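Local coordinates for protein glycosyl hydrolase, BNR repeat (Ralstonia eutropha, PDB 3B7F) that is a putative glycosyl hydrolase with BNR repeats, built as a seven-bladed beta-propeller and probably having hydrolase activity, at residues I57-Q62 against K342-T347. Residues are numbered along the deposited sequence; the frame is centred on the assembly and turned at random.
Sequences IHHIVQ and KRQAMT
His59 and Gln344 bring the two backbones to their nearest approach, 7.7 Å between their CA atoms, too far for strand pairing. Residues 57-62 run as a strand, whereas 342-345 form a type I turn, closed by a hydrogen bond from Ala345 N to Lys342 O at 3.0 Å; the chain then continues into the inner strand that includes Met346 and Thr347. A side chain from each segment and a water held by the His58 carbonyl span the gap. Gln344 points its CB toward the strand; extended beyond CG, it is long enough to place NE2 over the centre of one face of the His59 imidazole, 3.2 Å above the ring plane, with the amide tilted 47° to the ring. Val61 CG2, a compact branch, covers the opposite face. Histidine suits this place: its flat ring, swung here with CG anti to the backbone N (chi1 -154°), offers two faces for packing while ND1 is hydrogen-bonded to Leu120 N. Glutamine brings both a donor and an acceptor to a buried site: NE2 donates to Phe118 O, and OE1 accepts from the water at 2.7 Å. That water also donates to His58 O at 2.7 Å. The contact joins inner strand 56-62 to the turn before another blade's inner strand; between those blades lies that of strand 385-391, where Gln389 touches His59 and Ala387 touches Gln344, while strand 116-122 adds Trp119, whose ring meets that of His59.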
ATOM      1  N   ILE A  57       0.283 -13.886   5.336  1.00 27.63           N
ATOM      2  CA  ILE A  57       1.095 -13.196   4.362  1.00 26.31           C
ATOM      3  C   ILE A  57       0.624 -11.761   4.305  1.00 25.99           C
ATOM      4  O   ILE A  57      -0.538 -11.496   3.997  1.00 24.85           O
ATOM      5  CB  ILE A  57       1.019 -13.828   2.933  1.00 26.99           C
ATOM      6  CG1 ILE A  57       1.095 -15.369   2.976  1.00 27.76           C
ATOM      7  CG2 ILE A  57       2.095 -13.171   2.014  1.00 23.16           C
ATOM      8  CD1 ILE A  57       2.329 -15.984   3.704  1.00 18.84           C
ATOM      9  N   HIS A  58       1.542 -10.838   4.564  1.00 27.05           N
ATOM     10  CA  HIS A  58       1.219  -9.418   4.574  1.00 29.95           C
ATOM     11  C   HIS A  58       1.397  -8.627   3.292  1.00 27.71           C
ATOM     12  O   HIS A  58       0.676  -7.655   3.085  1.00 30.71           O
ATOM     13  CB  HIS A  58       1.986  -8.739   5.712  1.00 30.69           C
ATOM     14  CG  HIS A  58       1.380  -9.022   7.039  1.00 38.25           C
ATOM     15  ND1 HIS A  58       0.274  -8.332   7.494  1.00 41.75           N
ATOM     16  CD2 HIS A  58       1.656  -9.969   7.969  1.00 36.64           C
ATOM     17  CE1 HIS A  58      -0.082  -8.825   8.668  1.00 44.78           C
ATOM     18  NE2 HIS A  58       0.737  -9.819   8.976  1.00 32.52           N
ATOM     19  N   HIS A  59       2.352  -9.002   2.463  1.00 27.19           N
ATOM     20  CA  HIS A  59       2.653  -8.250   1.263  1.00 27.21           C
ATOM     21  C   HIS A  59       3.529  -9.087   0.332  1.00 27.07           C
ATOM     22  O   HIS A  59       4.444  -9.754   0.797  1.00 26.56           O
ATOM     23  CB  HIS A  59       3.378  -6.970   1.670  1.00 26.82           C
ATOM     24  CG  HIS A  59       3.242  -5.823   0.711  1.00 29.98           C
ATOM     25  ND1 HIS A  59       4.091  -4.747   0.755  1.00 24.65           N
ATOM     26  CD2 HIS A  59       2.372  -5.570  -0.299  1.00 25.35           C
ATOM     27  CE1 HIS A  59       3.736  -3.867  -0.166  1.00 34.17           C
ATOM     28  NE2 HIS A  59       2.680  -4.333  -0.800  1.00 28.67           N
ATOM     29  N   ILE A  60       3.216  -9.072  -0.964  1.00 25.36           N
ATOM     30  CA  ILE A  60       3.998  -9.799  -1.962  1.00 25.65           C
ATOM     31  C   ILE A  60       4.268  -8.753  -3.032  1.00 26.71           C
ATOM     32  O   ILE A  60       3.317  -8.175  -3.578  1.00 28.05           O
ATOM     33  CB  ILE A  60       3.283 -11.057  -2.574  1.00 24.80           C
ATOM     34  CG1 ILE A  60       2.548 -11.894  -1.514  1.00 23.12           C
ATOM     35  CG2 ILE A  60       4.316 -11.923  -3.310  1.00 21.15           C
ATOM     36  CD1 ILE A  60       1.646 -12.940  -2.096  1.00 20.48           C
ATOM     37  N   VAL A  61       5.546  -8.470  -3.283  1.00 27.31           N
ATOM     38  CA  VAL A  61       5.938  -7.441  -4.236  1.00 28.04           C
ATOM     39  C   VAL A  61       6.992  -7.971  -5.201  1.00 28.47           C
ATOM     40  O   VAL A  61       7.926  -8.641  -4.790  1.00 30.75           O
ATOM     41  CB  VAL A  61       6.498  -6.215  -3.515  1.00 27.02           C
ATOM     42  CG1 VAL A  61       6.839  -5.116  -4.532  1.00 24.20           C
ATOM     43  CG2 VAL A  61       5.516  -5.712  -2.443  1.00 24.89           C
ATOM     44  N   GLN A  62       6.817  -7.668  -6.482  1.00 28.93           N
ATOM     45  CA  GLN A  62       7.783  -7.987  -7.526  1.00 26.46           C
ATOM     46  C   GLN A  62       8.769  -6.830  -7.635  1.00 28.65           C
ATOM     47  O   GLN A  62       8.365  -5.668  -7.503  1.00 27.49           O
ATOM     48  CB  GLN A  62       7.091  -8.109  -8.862  1.00 26.95           C
ATOM     49  CG  GLN A  62       8.014  -8.406 -10.032  1.00 25.24           C
ATOM     50  CD  GLN A  62       7.249  -8.586 -11.289  1.00 26.84           C
ATOM     51  OE1 GLN A  62       6.509  -7.702 -11.712  1.00 26.51           O
ATOM     52  NE2 GLN A  62       7.394  -9.744 -11.896  1.00 25.80           N
ATOM     53  N   LYS A 342      -8.777  -3.416   2.297  1.00 26.84           N
ATOM     54  CA  LYS A 342      -7.676  -2.913   3.125  1.00 26.48           C
ATOM     55  C   LYS A 342      -6.690  -2.081   2.262  1.00 27.51           C
ATOM     56  O   LYS A 342      -6.817  -2.048   1.023  1.00 24.15           O
ATOM     57  CB  LYS A 342      -6.996  -4.066   3.880  1.00 27.36           C
ATOM     58  CG  LYS A 342      -7.762  -4.650   5.093  1.00 25.34           C
ATOM     59  CD  LYS A 342      -7.095  -5.965   5.516  1.00 29.73           C
ATOM     60  CE  LYS A 342      -7.112  -6.261   7.020  1.00 41.58           C
ATOM     61  NZ  LYS A 342      -8.410  -6.349   7.658  1.00 43.00           N
ATOM     62  N   ARG A 343      -5.742  -1.411   2.939  1.00 25.21           N
ATOM     63  CA  ARG A 343      -4.777  -0.452   2.321  1.00 26.66           C
ATOM     64  C   ARG A 343      -4.001  -0.919   1.136  1.00 25.60           C
ATOM     65  O   ARG A 343      -3.763  -0.127   0.236  1.00 26.02           O
ATOM     66  CB  ARG A 343      -3.617  -0.134   3.241  1.00 29.88           C
ATOM     67  CG  ARG A 343      -3.891   0.486   4.436  1.00 36.92           C
ATOM     68  CD  ARG A 343      -2.820   0.109   5.447  1.00 31.64           C
ATOM     69  NE  ARG A 343      -3.550   0.331   6.682  1.00 26.87           N
ATOM     70  CZ  ARG A 343      -3.396   1.334   7.507  1.00 17.99           C
ATOM     71  NH1 ARG A 343      -2.437   2.207   7.372  1.00 31.37           N
ATOM     72  NH2 ARG A 343      -4.197   1.408   8.540  1.00 24.70           N
ATOM     73  N   GLN A 344      -3.479  -2.147   1.234  1.00 25.87           N
ATOM     74  CA  GLN A 344      -2.652  -2.744   0.195  1.00 26.62           C
ATOM     75  C   GLN A 344      -3.474  -3.624  -0.728  1.00 23.05           C
ATOM     76  O   GLN A 344      -2.922  -4.234  -1.642  1.00 22.44           O
ATOM     77  CB  GLN A 344      -1.544  -3.588   0.825  1.00 25.39           C
ATOM     78  CG  GLN A 344      -0.517  -2.810   1.645  1.00 30.80           C
ATOM     79  CD  GLN A 344       0.127  -3.686   2.697  1.00 31.69           C
ATOM     80  OE1 GLN A 344      -0.580  -4.226   3.544  1.00 30.46           O
ATOM     81  NE2 GLN A 344       1.472  -3.838   2.649  1.00 26.77           N
ATOM     82  N   ALA A 345      -4.780  -3.675  -0.518  1.00 24.44           N
ATOM     83  CA  ALA A 345      -5.658  -4.560  -1.291  1.00 25.23           C
ATOM     84  C   ALA A 345      -6.242  -3.989  -2.612  1.00 25.29           C
ATOM     85  O   ALA A 345      -7.136  -4.611  -3.191  1.00 27.83           O
ATOM     86  CB  ALA A 345      -6.760  -5.127  -0.363  1.00 22.00           C
HETATM   87  N   MSE A 346      -5.783  -2.821  -3.073  1.00 28.11           N
HETATM   88  CA  MSE A 346      -6.089  -2.315  -4.425  1.00 28.78           C
HETATM   89  C   MSE A 346      -4.788  -2.149  -5.169  1.00 28.80           C
HETATM   90  O   MSE A 346      -3.796  -1.765  -4.568  1.00 30.64           O
HETATM   91  CB  MSE A 346      -6.752  -0.945  -4.502  1.00 29.67           C
HETATM   92  CG  MSE A 346      -8.170  -0.908  -4.175  1.00 42.67           C
HETATM   93 SE   MSE A 346      -9.093   0.545  -5.091  0.75 28.65          SE
HETATM   94  CE  MSE A 346      -8.096   1.884  -4.264  1.00 34.02           C
ATOM     95  N   THR A 347      -4.816  -2.406  -6.479  1.00 28.18           N
ATOM     96  CA  THR A 347      -3.660  -2.230  -7.344  1.00 25.04           C
ATOM     97  C   THR A 347      -4.148  -1.958  -8.755  1.00 25.54           C
ATOM     98  O   THR A 347      -5.336  -2.135  -9.072  1.00 25.15           O
ATOM     99  CB  THR A 347      -2.743  -3.473  -7.330  1.00 22.98           C
ATOM    100  OG1 THR A 347      -1.485  -3.183  -7.940  1.00 21.33           O
ATOM    101  CG2 THR A 347      -3.411  -4.662  -8.035  1.00 21.92           C
TER
HETATM  102  O   HOH W   1      -0.786  -6.492   4.968  1.00 24.30           O